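Local coordinates for prolyl 4-hydroxylase (Paramecium bursaria Chlorella virus 1, PDB 5C5T), which probably hydroxylates proline residues of collagen-like sequences as a 2-oxoglutarate- and iron-dependent dioxygenase, here holding 2-oxoglutarate and zinc, at residues A[35-40]-A[203-208]; A[43-48]-A[98-103]; A[52-57]-A[216-221]; A[152-157]-A[197-202]; A[172-175]-A[180-183]. One frame throughout, in Å; residues are numbered along the deposited sequence.

In the fold
The five contacts are spread over the two antiparallel sheets of a double-stranded beta-helix and the helices packed on it. Interactions 2 and 3 share helix 47-59, with centres about 12 Å apart, and meet where Leu53 packs against Ile98 and Ile101. Interactions 1 and 5, centres about 10 Å apart, lie on neighbouring strands 207-209 and 172-174 of the sheet that supplies His207 and Thr172. Interaction 4, its centre about 11 Å from that of interaction 1, touches it through Tyr37 and Tyr202. Along the chain, interactions 2, 4 and 5 are nested within the loop closed by interaction 1, whereas interaction 3 crosses it. Interactions 1, 3 and 5 all include residues that contact 2-oxoglutarate.

Interaction 1 (A[35-40]-A[203-208]); sequences GKYYEK and KETLHA. With ZN (zinc ion), chain D; AKG (2-oxoglutaric acid), chain C.
A carboxylate-bearing side chain lies over an aromatic face: Glu204 places its CB 3.9 Å from the centroid of the Tyr37 ring, 21° off the ring normal, a CH-pi contact. The Glu204 chain bends at chi2 (87°), which carries its carboxylate along the ring toward the phenol, the two planes being 25° apart. There Glu204 OE2 comes within 3.2 Å of Tyr37 OH. Thr205 adds its methyl, CG2 lying 4.0 Å from Tyr37 CB, while its OG1 bonds chiefly to Trp192 O, with Tyr202 O as a second partner. Beyond this packing the segment 203-208 enters the metal site. His207 ND1 donates to Thr205 O at 2.8 Å, with the acceptor close to the imidazole plane, and His207 NE2 binds zinc at 2.1 Å. His138, Asp140 and 2-oxoglutarate, through O2 and O5, complete the coordination. With NE2 on the zinc, the ND1 bond holds the ring's rotation; ND1 as donor implies that its proton is there, leaving NE2 to bind the metal.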
# COMPACT_ATOMS: atom_id res chain seq x y z
N GLY A 35 -10.13 1.06 16.42
CA GLY A 35 -8.78 1.23 16.93
C GLY A 35 -7.66 0.53 16.17
O GLY A 35 -6.51 0.52 16.62
N LYS A 36 -7.97 -0.01 15.00
CA LYS A 36 -7.02 -0.79 14.24
C LYS A 36 -6.36 0.05 13.14
O LYS A 36 -6.83 0.13 11.99
CB LYS A 36 -7.71 -2.02 13.64
CG LYS A 36 -8.33 -2.99 14.69
CD LYS A 36 -9.00 -4.16 14.04
CE LYS A 36 -9.59 -5.16 15.03
NZ LYS A 36 -10.33 -6.27 14.31
N TYR A 37 -5.29 0.74 13.46
CA TYR A 37 -4.64 1.59 12.44
C TYR A 37 -4.11 0.82 11.22
O TYR A 37 -4.11 1.35 10.11
CB TYR A 37 -3.49 2.41 13.10
CG TYR A 37 -3.95 3.54 13.98
CD1 TYR A 37 -4.41 4.74 13.44
CD2 TYR A 37 -3.91 3.42 15.38
CE1 TYR A 37 -4.83 5.77 14.26
CE2 TYR A 37 -4.31 4.47 16.19
CZ TYR A 37 -4.75 5.62 15.63
OH TYR A 37 -5.16 6.66 16.42
N TYR A 38 -3.67 -0.42 11.43
CA TYR A 38 -3.20 -1.33 10.36
C TYR A 38 -3.61 -2.75 10.69
O TYR A 38 -3.89 -3.04 11.86
CB TYR A 38 -1.66 -1.26 10.19
CG TYR A 38 -0.95 -1.73 11.44
CD1 TYR A 38 -0.79 -3.07 11.70
CD2 TYR A 38 -0.51 -0.82 12.37
CE1 TYR A 38 -0.16 -3.50 12.87
CE2 TYR A 38 0.13 -1.22 13.54
CZ TYR A 38 0.31 -2.57 13.78
OH TYR A 38 0.91 -2.93 15.01
N GLU A 39 -3.75 -3.56 9.65
CA GLU A 39 -3.97 -5.00 9.76
C GLU A 39 -3.11 -5.66 8.71
O GLU A 39 -3.03 -5.21 7.54
CB GLU A 39 -5.44 -5.34 9.56
CG GLU A 39 -6.34 -4.73 10.58
CD GLU A 39 -7.80 -5.06 10.37
OE1 GLU A 39 -8.17 -6.25 10.38
OE2 GLU A 39 -8.60 -4.12 10.26
N LYS A 40 -2.57 -6.82 9.10
CA LYS A 40 -1.72 -7.61 8.21
C LYS A 40 -2.46 -8.87 7.84
O LYS A 40 -3.03 -9.52 8.71
CB LYS A 40 -0.36 -7.94 8.89
CG LYS A 40 0.64 -8.78 8.03
CD LYS A 40 1.92 -9.11 8.77
CE LYS A 40 1.78 -10.39 9.55
NZ LYS A 40 3.10 -10.75 10.12
N LYS A 203 -2.30 11.02 11.61
CA LYS A 203 -0.85 11.12 11.55
C LYS A 203 -0.14 9.93 12.24
O LYS A 203 1.06 9.72 12.03
CB LYS A 203 -0.38 12.45 12.13
CG LYS A 203 -0.73 13.62 11.20
CD LYS A 203 -0.29 14.91 11.80
CE LYS A 203 -1.07 16.10 11.25
NZ LYS A 203 -0.83 17.32 12.10
N GLU A 204 -0.90 9.10 12.97
CA GLU A 204 -0.37 7.83 13.49
C GLU A 204 0.19 6.86 12.42
O GLU A 204 0.94 5.97 12.73
CB GLU A 204 -1.46 7.10 14.27
CG GLU A 204 -1.90 7.83 15.54
CD GLU A 204 -3.00 8.86 15.34
OE1 GLU A 204 -3.39 9.18 14.19
OE2 GLU A 204 -3.45 9.40 16.37
N THR A 205 -0.21 7.01 11.17
CA THR A 205 0.25 6.09 10.13
C THR A 205 1.22 6.72 9.18
O THR A 205 1.36 6.26 8.06
CB THR A 205 -0.95 5.49 9.35
OG1 THR A 205 -1.75 6.55 8.82
CG2 THR A 205 -1.78 4.64 10.24
N LEU A 206 1.98 7.70 9.70
CA LEU A 206 3.29 8.06 9.12
C LEU A 206 4.04 6.75 8.83
O LEU A 206 4.14 5.90 9.68
CB LEU A 206 4.08 8.95 10.07
CG LEU A 206 5.49 9.41 9.69
CD1 LEU A 206 5.36 10.43 8.58
CD2 LEU A 206 6.21 10.00 10.92
N HIS A 207 4.52 6.60 7.62
CA HIS A 207 5.24 5.35 7.30
C HIS A 207 6.35 5.56 6.27
O HIS A 207 6.41 6.61 5.60
CB HIS A 207 4.20 4.30 6.83
CG HIS A 207 3.51 4.69 5.56
ND1 HIS A 207 2.54 5.67 5.54
CD2 HIS A 207 3.73 4.35 4.27
CE1 HIS A 207 2.14 5.86 4.29
NE2 HIS A 207 2.88 5.11 3.50
N ALA A 208 7.20 4.54 6.15
CA ALA A 208 8.33 4.57 5.23
C ALA A 208 8.62 3.19 4.72
O ALA A 208 8.27 2.20 5.36
CB ALA A 208 9.55 5.11 5.95
ZN ZN D . 3.19 5.57 1.47
C1 AKG C . 4.03 3.94 -0.70
O1 AKG C . 4.25 3.52 -1.88
O2 AKG C . 3.28 4.95 -0.55
C2 AKG C . 4.74 3.32 0.47
O5 AKG C . 4.72 3.92 1.51
C3 AKG C . 5.45 1.97 0.31
C4 AKG C . 6.01 1.46 1.61
C5 AKG C . 7.02 0.36 1.41
O3 AKG C . 7.67 0.28 0.33
O4 AKG C . 7.20 -0.49 2.34

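Interaction 2 (A[43-48]-A[98-103]); sequences GFLSDI and IDKIQK
Phe44 directs the rim of its ring at the helix 96-109: CZ is 4.0 Å from Ile101 O, which lies near the ring plane, and CE2 is 4.4 Å from Ile101 CG2. The ring stands there because CG is anti to the backbone N (chi1 -173°), and Lys104 adds a cation-pi contact. Leu45 follows with both methyls. Leu45 CD1 lies 4.1 Å from Ile101 CG1, the side chains meeting nearly perpendicularly, whereas Leu45 CD2 lies 4.1 Å from Lys100 CD, leucine and lysine running antiparallel, side by side. The extended lysine thus lends its aliphatic part to the apolar contact, and its NZ continues to a salt bridge with Glu49. Ser46, the N-cap of helix 47-59, caps a backbone N with its side chain, while its own N is bonded to Glu49 OE1. With Leu157 and Val159 also touching Phe44, the loop leading into capped helix 47-59 is wedged between helix 96-109 and strand 153-160 of the double-stranded beta-helix core.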
# COMPACT_ATOMS: atom_id res chain seq x y z
N GLY A 43 -1.00 -14.42 2.93
CA GLY A 43 -1.63 -15.12 1.83
C GLY A 43 -2.75 -14.41 1.14
O GLY A 43 -3.62 -15.04 0.53
N PHE A 44 -2.72 -13.08 1.19
CA PHE A 44 -3.70 -12.26 0.47
C PHE A 44 -3.67 -12.60 -1.02
O PHE A 44 -4.73 -12.73 -1.61
CB PHE A 44 -3.41 -10.78 0.71
CG PHE A 44 -4.45 -9.84 0.17
CD1 PHE A 44 -5.63 -9.60 0.88
CD2 PHE A 44 -4.28 -9.20 -1.05
CE1 PHE A 44 -6.59 -8.70 0.38
CE2 PHE A 44 -5.22 -8.33 -1.56
CZ PHE A 44 -6.39 -8.09 -0.85
N LEU A 45 -2.47 -12.71 -1.61
CA LEU A 45 -2.31 -13.31 -2.95
C LEU A 45 -1.53 -14.58 -2.86
O LEU A 45 -0.65 -14.67 -2.01
CB LEU A 45 -1.58 -12.37 -3.92
CG LEU A 45 -2.30 -11.09 -4.35
CD1 LEU A 45 -1.44 -10.27 -5.33
CD2 LEU A 45 -3.70 -11.39 -4.94
N SER A 46 -1.77 -15.54 -3.77
CA SER A 46 -0.86 -16.68 -3.83
C SER A 46 0.51 -16.30 -4.39
O SER A 46 0.67 -15.25 -5.04
CB SER A 46 -1.44 -17.80 -4.67
OG SER A 46 -1.35 -17.45 -6.05
N ASP A 47 1.48 -17.15 -4.17
CA ASP A 47 2.82 -16.93 -4.70
C ASP A 47 2.78 -16.84 -6.25
O ASP A 47 3.41 -15.96 -6.83
CB ASP A 47 3.80 -18.02 -4.27
CG ASP A 47 4.25 -17.91 -2.80
OD1 ASP A 47 3.73 -17.07 -2.04
OD2 ASP A 47 5.16 -18.67 -2.40
N ILE A 48 2.04 -17.70 -6.92
CA ILE A 48 2.11 -17.66 -8.38
C ILE A 48 1.35 -16.40 -8.89
O ILE A 48 1.80 -15.81 -9.88
CB ILE A 48 1.65 -18.96 -9.04
CG1 ILE A 48 0.16 -19.09 -9.02
CG2 ILE A 48 2.33 -20.16 -8.40
CD1 ILE A 48 -0.41 -18.61 -10.31
N ILE A 98 -4.93 -7.87 -10.74
CA ILE A 98 -5.45 -6.58 -10.24
C ILE A 98 -6.91 -6.67 -9.87
O ILE A 98 -7.34 -6.16 -8.81
CB ILE A 98 -5.27 -5.49 -11.27
CG1 ILE A 98 -3.78 -5.35 -11.66
CG2 ILE A 98 -5.88 -4.15 -10.73
CD1 ILE A 98 -2.92 -4.69 -10.68
N ASP A 99 -7.70 -7.27 -10.76
CA ASP A 99 -9.08 -7.55 -10.47
C ASP A 99 -9.23 -8.25 -9.13
O ASP A 99 -10.11 -7.93 -8.36
CB ASP A 99 -9.71 -8.43 -11.56
CG ASP A 99 -9.87 -7.70 -12.88
OD1 ASP A 99 -10.08 -6.47 -12.88
OD2 ASP A 99 -9.85 -8.40 -13.91
N LYS A 100 -8.39 -9.25 -8.85
CA LYS A 100 -8.49 -9.96 -7.57
C LYS A 100 -8.12 -9.12 -6.35
O LYS A 100 -8.79 -9.16 -5.34
CB LYS A 100 -7.62 -11.22 -7.61
CG LYS A 100 -7.64 -12.01 -6.31
CD LYS A 100 -6.91 -13.34 -6.47
CE LYS A 100 -7.05 -14.20 -5.21
NZ LYS A 100 -6.93 -15.67 -5.54
N ILE A 101 -7.05 -8.35 -6.46
CA ILE A 101 -6.72 -7.37 -5.40
C ILE A 101 -7.94 -6.54 -5.07
O ILE A 101 -8.30 -6.40 -3.91
CB ILE A 101 -5.55 -6.49 -5.81
CG1 ILE A 101 -4.24 -7.34 -5.88
CG2 ILE A 101 -5.35 -5.33 -4.79
CD1 ILE A 101 -3.03 -6.62 -6.47
N GLN A 102 -8.61 -6.03 -6.10
CA GLN A 102 -9.69 -5.07 -5.85
C GLN A 102 -10.90 -5.77 -5.29
O GLN A 102 -11.53 -5.27 -4.36
CB GLN A 102 -10.02 -4.35 -7.14
CG GLN A 102 -8.83 -3.51 -7.60
CD GLN A 102 -9.17 -2.57 -8.70
OE1 GLN A 102 -10.01 -2.90 -9.58
NE2 GLN A 102 -8.56 -1.36 -8.67
N LYS A 103 -11.18 -6.95 -5.80
CA LYS A 103 -12.27 -7.76 -5.23
C LYS A 103 -12.07 -8.07 -3.74
O LYS A 103 -12.98 -7.88 -2.95
CB LYS A 103 -12.43 -9.06 -6.01
CG LYS A 103 -13.63 -9.92 -5.55
CD LYS A 103 -13.75 -11.18 -6.37
CE LYS A 103 -15.10 -11.85 -6.14
NZ LYS A 103 -15.05 -12.66 -4.92

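Interaction 3 (A[52-57]-A[216-221]); sequences VLINAA and EKIIAN. With AKG (2-oxoglutaric acid), chain C.
With CG1 beside the backbone N and chi2 extended (chi1 -50°, chi2 -179°), Ile218 reaches out from its strand so that its terminal CD1 meets Ile54 on helix 47-59. Ile54 receives it between its two branches, CG2 at 3.8 Å and CG1 at 4.1 Å from Ile218 CD1. One helix position earlier, Leu53 has CG anti to its N (chi1 -177°), and this brings its CD2 to 4.2 Å from Ala220 CB. The pairs Ile54-Ile218 and Leu53-Ala220 form one apolar seam, buried throughout, with Ile101 and Val126 adding to it from the neighbouring helix and strand. Lys217, Ile219 and Asn221, the intervening and flanking positions, face the other way, to the ligand. Lys217, fully extended, carries NZ to 2-oxoglutarate, with a bond of 2.7 Å to O4 and a weak one of 3.0 Å to O3; Gly170 O is a further partner of this amine. Asn221 ND2 gives a weak bond of 3.0 Å to the other carboxylate at O1, and Ile219 CD1 packs 3.6 Å from C3 of the ligand. The strand is therefore two-sided: hydrocarbon against the helix, and a cationic amine paired with the cosubstrate's distal carboxylate, an attraction that would favour the charged form of both.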
# COMPACT_ATOMS: atom_id res chain seq x y z
N VAL A 52 2.91 -13.62 -11.48
CA VAL A 52 2.23 -13.24 -12.71
C VAL A 52 2.16 -11.70 -12.76
O VAL A 52 2.39 -11.08 -13.79
CB VAL A 52 0.84 -13.90 -12.77
CG1 VAL A 52 -0.03 -13.30 -13.85
CG2 VAL A 52 1.01 -15.42 -12.99
N LEU A 53 1.91 -11.08 -11.61
CA LEU A 53 1.78 -9.63 -11.59
C LEU A 53 3.13 -8.98 -11.78
O LEU A 53 3.25 -8.02 -12.55
CB LEU A 53 1.11 -9.12 -10.30
CG LEU A 53 0.85 -7.60 -10.20
CD1 LEU A 53 0.16 -7.06 -11.45
CD2 LEU A 53 0.05 -7.23 -8.94
N ILE A 54 4.18 -9.48 -11.12
CA ILE A 54 5.51 -8.95 -11.37
C ILE A 54 5.86 -9.00 -12.85
O ILE A 54 6.39 -8.05 -13.39
CB ILE A 54 6.55 -9.74 -10.56
CG1 ILE A 54 6.35 -9.51 -9.06
CG2 ILE A 54 7.96 -9.38 -10.96
CD1 ILE A 54 7.04 -10.53 -8.16
N ASN A 55 5.65 -10.15 -13.49
CA ASN A 55 5.99 -10.27 -14.91
C ASN A 55 5.20 -9.29 -15.78
O ASN A 55 5.79 -8.74 -16.69
CB ASN A 55 5.82 -11.74 -15.36
CG ASN A 55 6.86 -12.63 -14.72
OD1 ASN A 55 8.00 -12.20 -14.48
ND2 ASN A 55 6.47 -13.85 -14.37
N ALA A 56 3.93 -9.03 -15.47
CA ALA A 56 3.10 -8.09 -16.21
C ALA A 56 3.67 -6.69 -16.02
O ALA A 56 3.75 -5.93 -16.98
CB ALA A 56 1.63 -8.16 -15.78
N ALA A 57 4.11 -6.36 -14.80
CA ALA A 57 4.70 -5.05 -14.54
C ALA A 57 6.08 -4.86 -15.28
O ALA A 57 6.36 -3.81 -15.82
CB ALA A 57 4.84 -4.83 -13.01
N GLU A 216 15.67 -7.69 -3.94
CA GLU A 216 14.77 -6.66 -4.42
C GLU A 216 13.44 -6.74 -3.70
O GLU A 216 13.11 -7.74 -3.02
CB GLU A 216 14.57 -6.81 -5.94
CG GLU A 216 13.79 -8.06 -6.29
CD GLU A 216 13.93 -8.45 -7.75
OE1 GLU A 216 13.53 -7.66 -8.63
OE2 GLU A 216 14.45 -9.56 -8.00
N LYS A 217 12.72 -5.63 -3.78
CA LYS A 217 11.41 -5.53 -3.14
C LYS A 217 10.42 -4.99 -4.18
O LYS A 217 10.69 -3.96 -4.81
CB LYS A 217 11.47 -4.60 -1.91
CG LYS A 217 10.14 -4.21 -1.28
CD LYS A 217 10.41 -3.32 -0.07
CE LYS A 217 9.14 -2.78 0.55
NZ LYS A 217 9.44 -1.79 1.60
N ILE A 218 9.31 -5.68 -4.35
CA ILE A 218 8.25 -5.25 -5.26
C ILE A 218 6.92 -5.27 -4.49
O ILE A 218 6.60 -6.28 -3.85
CB ILE A 218 8.19 -6.13 -6.53
CG1 ILE A 218 9.58 -6.26 -7.15
CG2 ILE A 218 7.17 -5.54 -7.49
CD1 ILE A 218 9.62 -7.09 -8.40
N ILE A 219 6.18 -4.15 -4.57
CA ILE A 219 4.87 -4.00 -3.96
C ILE A 219 3.80 -3.60 -4.99
O ILE A 219 4.09 -3.03 -6.07
CB ILE A 219 4.95 -2.96 -2.83
CG1 ILE A 219 5.33 -1.60 -3.39
CG2 ILE A 219 5.92 -3.47 -1.76
CD1 ILE A 219 5.32 -0.50 -2.35
N ALA A 220 2.55 -3.89 -4.64
CA ALA A 220 1.35 -3.36 -5.29
C ALA A 220 0.54 -2.51 -4.30
O ALA A 220 0.24 -2.93 -3.18
CB ALA A 220 0.52 -4.48 -5.85
N ASN A 221 0.31 -1.25 -4.69
CA ASN A 221 -0.46 -0.29 -3.88
C ASN A 221 -1.84 -0.09 -4.41
O ASN A 221 -2.02 0.38 -5.55
CB ASN A 221 0.23 1.09 -3.83
CG ASN A 221 1.43 1.11 -2.94
OD1 ASN A 221 1.36 0.76 -1.78
ND2 ASN A 221 2.55 1.61 -3.47
C1 AKG C . 4.03 3.94 -0.70
O1 AKG C . 4.25 3.52 -1.88
O2 AKG C . 3.28 4.95 -0.55
C2 AKG C . 4.74 3.32 0.47
O5 AKG C . 4.72 3.92 1.51
C3 AKG C . 5.45 1.97 0.31
C4 AKG C . 6.01 1.46 1.61
C5 AKG C . 7.02 0.36 1.41
O3 AKG C . 7.67 0.28 0.33
O4 AKG C . 7.20 -0.49 2.34

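Interaction 4 (A[152-157]-A[197-202]); sequences QRLATL and VTRKLY
Gln152 and Arg199 account for most of the buried surface, and their contact combines one well-aligned hydrogen bond with aliphatic packing. A bend at chi2 (76°) folds the Gln152 chain so that NE2 faces the opposite backbone, where it donates to Arg199 O at 3.0 Å. The N-H...O angle is 167°, and the acceptor lies 6° out of the amide plane, so the donor hydrogen is directed almost straight at the carbonyl oxygen. The same NE2 also bonds to Asp142 O, giving the buried amide nitrogen two carbonyl acceptors. Nearer the backbones, Gln152 CB and Arg199 CB touch at 3.9 Å, while Leu154 CD2 lies farther off, 4.5 Å from Arg199 CG. The Arg199 guanidinium turns elsewhere, to the backbone oxygens of Pro149 and Cys148. Leu201 completes the contact, its CD2 3.9 Å from Gln152 NE2, with the two side chains roughly perpendicular. Just before Arg199, Thr198 OG1 accepts from Lys200 N at 3.1 Å, closing an ST turn. A loop containing an ST turn is thus fastened beside the entry of strand 153-160, where Leu154 and Ala155 both face Ile224 in a classic beta bulge.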
# COMPACT_ATOMS: atom_id res chain seq x y z
N GLN A 152 -9.61 12.90 -1.13
CA GLN A 152 -8.54 12.50 -0.23
C GLN A 152 -8.39 10.98 -0.19
O GLN A 152 -9.40 10.27 -0.10
CB GLN A 152 -8.87 13.00 1.17
CG GLN A 152 -7.89 12.61 2.27
CD GLN A 152 -6.57 13.43 2.24
OE1 GLN A 152 -5.83 13.38 1.28
NE2 GLN A 152 -6.33 14.20 3.27
N ARG A 153 -7.16 10.49 -0.20
CA ARG A 153 -6.90 9.07 0.07
C ARG A 153 -7.30 8.73 1.52
O ARG A 153 -6.86 9.37 2.47
CB ARG A 153 -5.45 8.71 -0.16
CG ARG A 153 -5.05 8.60 -1.63
CD ARG A 153 -3.63 8.21 -1.80
NE ARG A 153 -3.24 8.16 -3.19
CZ ARG A 153 -1.99 8.28 -3.62
NH1 ARG A 153 -1.03 8.49 -2.73
NH2 ARG A 153 -1.71 8.21 -4.93
N LEU A 154 -8.20 7.77 1.68
CA LEU A 154 -8.65 7.36 3.02
C LEU A 154 -7.91 6.17 3.61
O LEU A 154 -7.82 6.06 4.83
CB LEU A 154 -10.13 7.07 2.98
CG LEU A 154 -11.02 8.19 2.48
CD1 LEU A 154 -12.43 7.71 2.44
CD2 LEU A 154 -10.98 9.38 3.37
N ALA A 155 -7.40 5.31 2.75
CA ALA A 155 -6.76 4.09 3.20
C ALA A 155 -5.88 3.52 2.11
O ALA A 155 -5.99 3.88 0.90
CB ALA A 155 -7.83 3.06 3.66
N THR A 156 -5.00 2.63 2.52
CA THR A 156 -4.07 1.92 1.66
C THR A 156 -4.11 0.42 1.88
O THR A 156 -4.04 -0.01 3.01
CB THR A 156 -2.61 2.38 1.92
OG1 THR A 156 -2.47 3.82 1.83
CG2 THR A 156 -1.60 1.70 0.97
N LEU A 157 -4.16 -0.37 0.79
CA LEU A 157 -3.94 -1.81 0.85
C LEU A 157 -2.71 -2.07 -0.02
O LEU A 157 -2.70 -1.85 -1.21
CB LEU A 157 -5.18 -2.58 0.43
CG LEU A 157 -5.03 -4.08 0.77
CD1 LEU A 157 -6.30 -4.77 1.25
CD2 LEU A 157 -4.42 -4.77 -0.43
N VAL A 197 -14.97 10.95 7.41
CA VAL A 197 -15.94 12.02 7.64
C VAL A 197 -15.28 13.36 7.36
O VAL A 197 -15.74 14.13 6.53
CB VAL A 197 -16.51 11.96 9.06
CG1 VAL A 197 -17.49 13.08 9.26
CG2 VAL A 197 -17.19 10.61 9.30
N THR A 198 -14.17 13.62 8.04
CA THR A 198 -13.49 14.93 7.91
C THR A 198 -12.45 15.01 6.80
O THR A 198 -12.02 16.12 6.40
CB THR A 198 -12.77 15.30 9.21
OG1 THR A 198 -11.68 14.39 9.41
CG2 THR A 198 -13.74 15.25 10.42
N ARG A 199 -12.00 13.83 6.37
CA ARG A 199 -10.84 13.67 5.47
C ARG A 199 -9.50 14.24 6.02
O ARG A 199 -8.53 14.35 5.28
CB ARG A 199 -11.19 14.24 4.09
CG ARG A 199 -12.46 13.60 3.51
CD ARG A 199 -12.83 14.14 2.12
NE ARG A 199 -12.67 15.60 2.01
CZ ARG A 199 -13.55 16.49 2.44
NH1 ARG A 199 -14.68 16.08 3.01
NH2 ARG A 199 -13.31 17.79 2.29
N LYS A 200 -9.41 14.49 7.32
CA LYS A 200 -8.14 14.83 7.96
C LYS A 200 -7.28 13.57 8.15
O LYS A 200 -7.81 12.52 8.43
CB LYS A 200 -8.34 15.50 9.32
CG LYS A 200 -8.99 16.88 9.21
CD LYS A 200 -9.10 17.52 10.57
CE LYS A 200 -9.86 18.82 10.50
NZ LYS A 200 -10.13 19.38 11.84
N LEU A 201 -5.96 13.71 8.05
CA LEU A 201 -5.06 12.58 8.21
C LEU A 201 -5.06 11.97 9.63
O LEU A 201 -5.15 12.69 10.64
CB LEU A 201 -3.62 13.00 7.92
CG LEU A 201 -3.26 13.44 6.50
CD1 LEU A 201 -1.74 13.77 6.49
CD2 LEU A 201 -3.58 12.42 5.47
N TYR A 202 -4.91 10.65 9.68
CA TYR A 202 -4.43 9.99 10.90
C TYR A 202 -2.91 10.10 10.87
O TYR A 202 -2.28 9.33 10.14
CB TYR A 202 -4.85 8.51 10.96
CG TYR A 202 -6.34 8.28 10.96
CD1 TYR A 202 -7.10 8.55 12.09
CD2 TYR A 202 -6.99 7.77 9.85
CE1 TYR A 202 -8.46 8.33 12.10
CE2 TYR A 202 -8.33 7.54 9.85
CZ TYR A 202 -9.08 7.82 10.98
OH TYR A 202 -10.46 7.59 10.94

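Interaction 5 (A[172-175]-A[180-183]); sequences TDFP and KIKP. With AKG (2-oxoglutaric acid), chain C.
Thr172 and Ile181 form the tight part of the contact, an antiparallel hydrogen-bonded pair with CA atoms 5.1 Å apart. Thr172 N donates to Ile181 O at 3.0 Å, and Ile181 N to Thr172 O at 2.8 Å. Thr172 O also takes a CA-H...O contact from Lys180. Thr172 OG1, placed beside its backbone N (chi1 -53°), donates to O4 of 2-oxoglutarate at 2.7 Å and is also bonded to Tyr160 OH. Phe174 turns its ring edge to Ile181, Phe174 CE2 being 4.3 Å from Ile181 CG1. The side occupied by Asp173 and Lys180, a non-hydrogen-bonded pair, is looser and wetter. Their side chains run alongside each other, Asp173 OD1 3.3 Å from Lys180 CG, yet the opposite charges stay beyond salt-bridge distance, with Asp173 OD1 4.3 Å from Lys180 NZ. A water bridges them, donating to OD1 and accepting a weak bond from NZ. The arrangement is a beta hairpin at the sheet margin, one strand of which lines the cosubstrate pocket.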
# COMPACT_ATOMS: atom_id res chain seq x y z
N THR A 172 8.56 -2.17 6.06
CA THR A 172 7.63 -1.04 6.10
C THR A 172 7.60 -0.57 7.54
O THR A 172 7.25 -1.35 8.42
CB THR A 172 6.22 -1.41 5.63
OG1 THR A 172 6.28 -2.03 4.35
CG2 THR A 172 5.31 -0.18 5.56
N ASP A 173 7.99 0.68 7.77
CA ASP A 173 8.13 1.23 9.09
C ASP A 173 6.93 2.14 9.42
O ASP A 173 6.55 3.00 8.60
CB ASP A 173 9.46 2.00 9.20
CG ASP A 173 9.81 2.42 10.62
OD1 ASP A 173 9.31 1.81 11.58
OD2 ASP A 173 10.59 3.37 10.78
N PHE A 174 6.32 1.93 10.59
CA PHE A 174 5.35 2.86 11.14
C PHE A 174 5.95 3.40 12.43
O PHE A 174 5.70 2.87 13.52
CB PHE A 174 3.98 2.18 11.42
CG PHE A 174 3.26 1.67 10.18
CD1 PHE A 174 2.33 2.42 9.52
CD2 PHE A 174 3.48 0.38 9.73
CE1 PHE A 174 1.66 1.92 8.42
CE2 PHE A 174 2.83 -0.12 8.62
CZ PHE A 174 1.90 0.67 7.97
N PRO A 175 6.77 4.47 12.34
CA PRO A 175 7.57 4.86 13.51
C PRO A 175 6.76 5.33 14.71
O PRO A 175 7.19 5.10 15.84
CB PRO A 175 8.46 6.00 12.97
CG PRO A 175 7.86 6.40 11.70
CD PRO A 175 7.12 5.22 11.13
N LYS A 180 7.52 -2.24 12.75
CA LYS A 180 8.05 -2.49 11.39
C LYS A 180 7.59 -3.85 10.89
O LYS A 180 7.85 -4.86 11.56
CB LYS A 180 9.58 -2.52 11.37
CG LYS A 180 10.27 -1.33 11.88
CD LYS A 180 11.77 -1.56 11.82
CE LYS A 180 12.50 -0.45 12.57
NZ LYS A 180 12.08 -0.39 14.01
N ILE A 181 7.02 -3.87 9.69
CA ILE A 181 6.53 -5.10 9.04
C ILE A 181 7.53 -5.65 8.02
O ILE A 181 7.97 -4.94 7.11
CB ILE A 181 5.19 -4.83 8.33
CG1 ILE A 181 4.13 -4.15 9.24
CG2 ILE A 181 4.69 -6.11 7.67
CD1 ILE A 181 3.60 -4.98 10.38
N LYS A 182 7.88 -6.94 8.13
CA LYS A 182 8.88 -7.54 7.24
C LYS A 182 8.16 -8.02 5.96
O LYS A 182 7.14 -8.73 6.04
CB LYS A 182 9.62 -8.70 7.96
CG LYS A 182 10.36 -9.66 7.06
CD LYS A 182 11.01 -10.79 7.90
CE LYS A 182 11.61 -11.94 7.07
NZ LYS A 182 12.06 -13.04 7.98
N PRO A 183 8.65 -7.62 4.78
CA PRO A 183 8.00 -8.10 3.56
C PRO A 183 7.96 -9.59 3.50
O PRO A 183 8.96 -10.22 3.88
CB PRO A 183 8.87 -7.56 2.45
CG PRO A 183 9.39 -6.30 2.99
CD PRO A 183 9.70 -6.63 4.44
C1 AKG C . 4.03 3.94 -0.70
O1 AKG C . 4.25 3.52 -1.88
O2 AKG C . 3.28 4.95 -0.55
C2 AKG C . 4.74 3.32 0.47
O5 AKG C . 4.72 3.92 1.51
C3 AKG C . 5.45 1.97 0.31
C4 AKG C . 6.01 1.46 1.61
C5 AKG C . 7.02 0.36 1.41
O3 AKG C . 7.67 0.28 0.33
O4 AKG C . 7.20 -0.49 2.34
O HOH W 1 9.18 1.51 14.25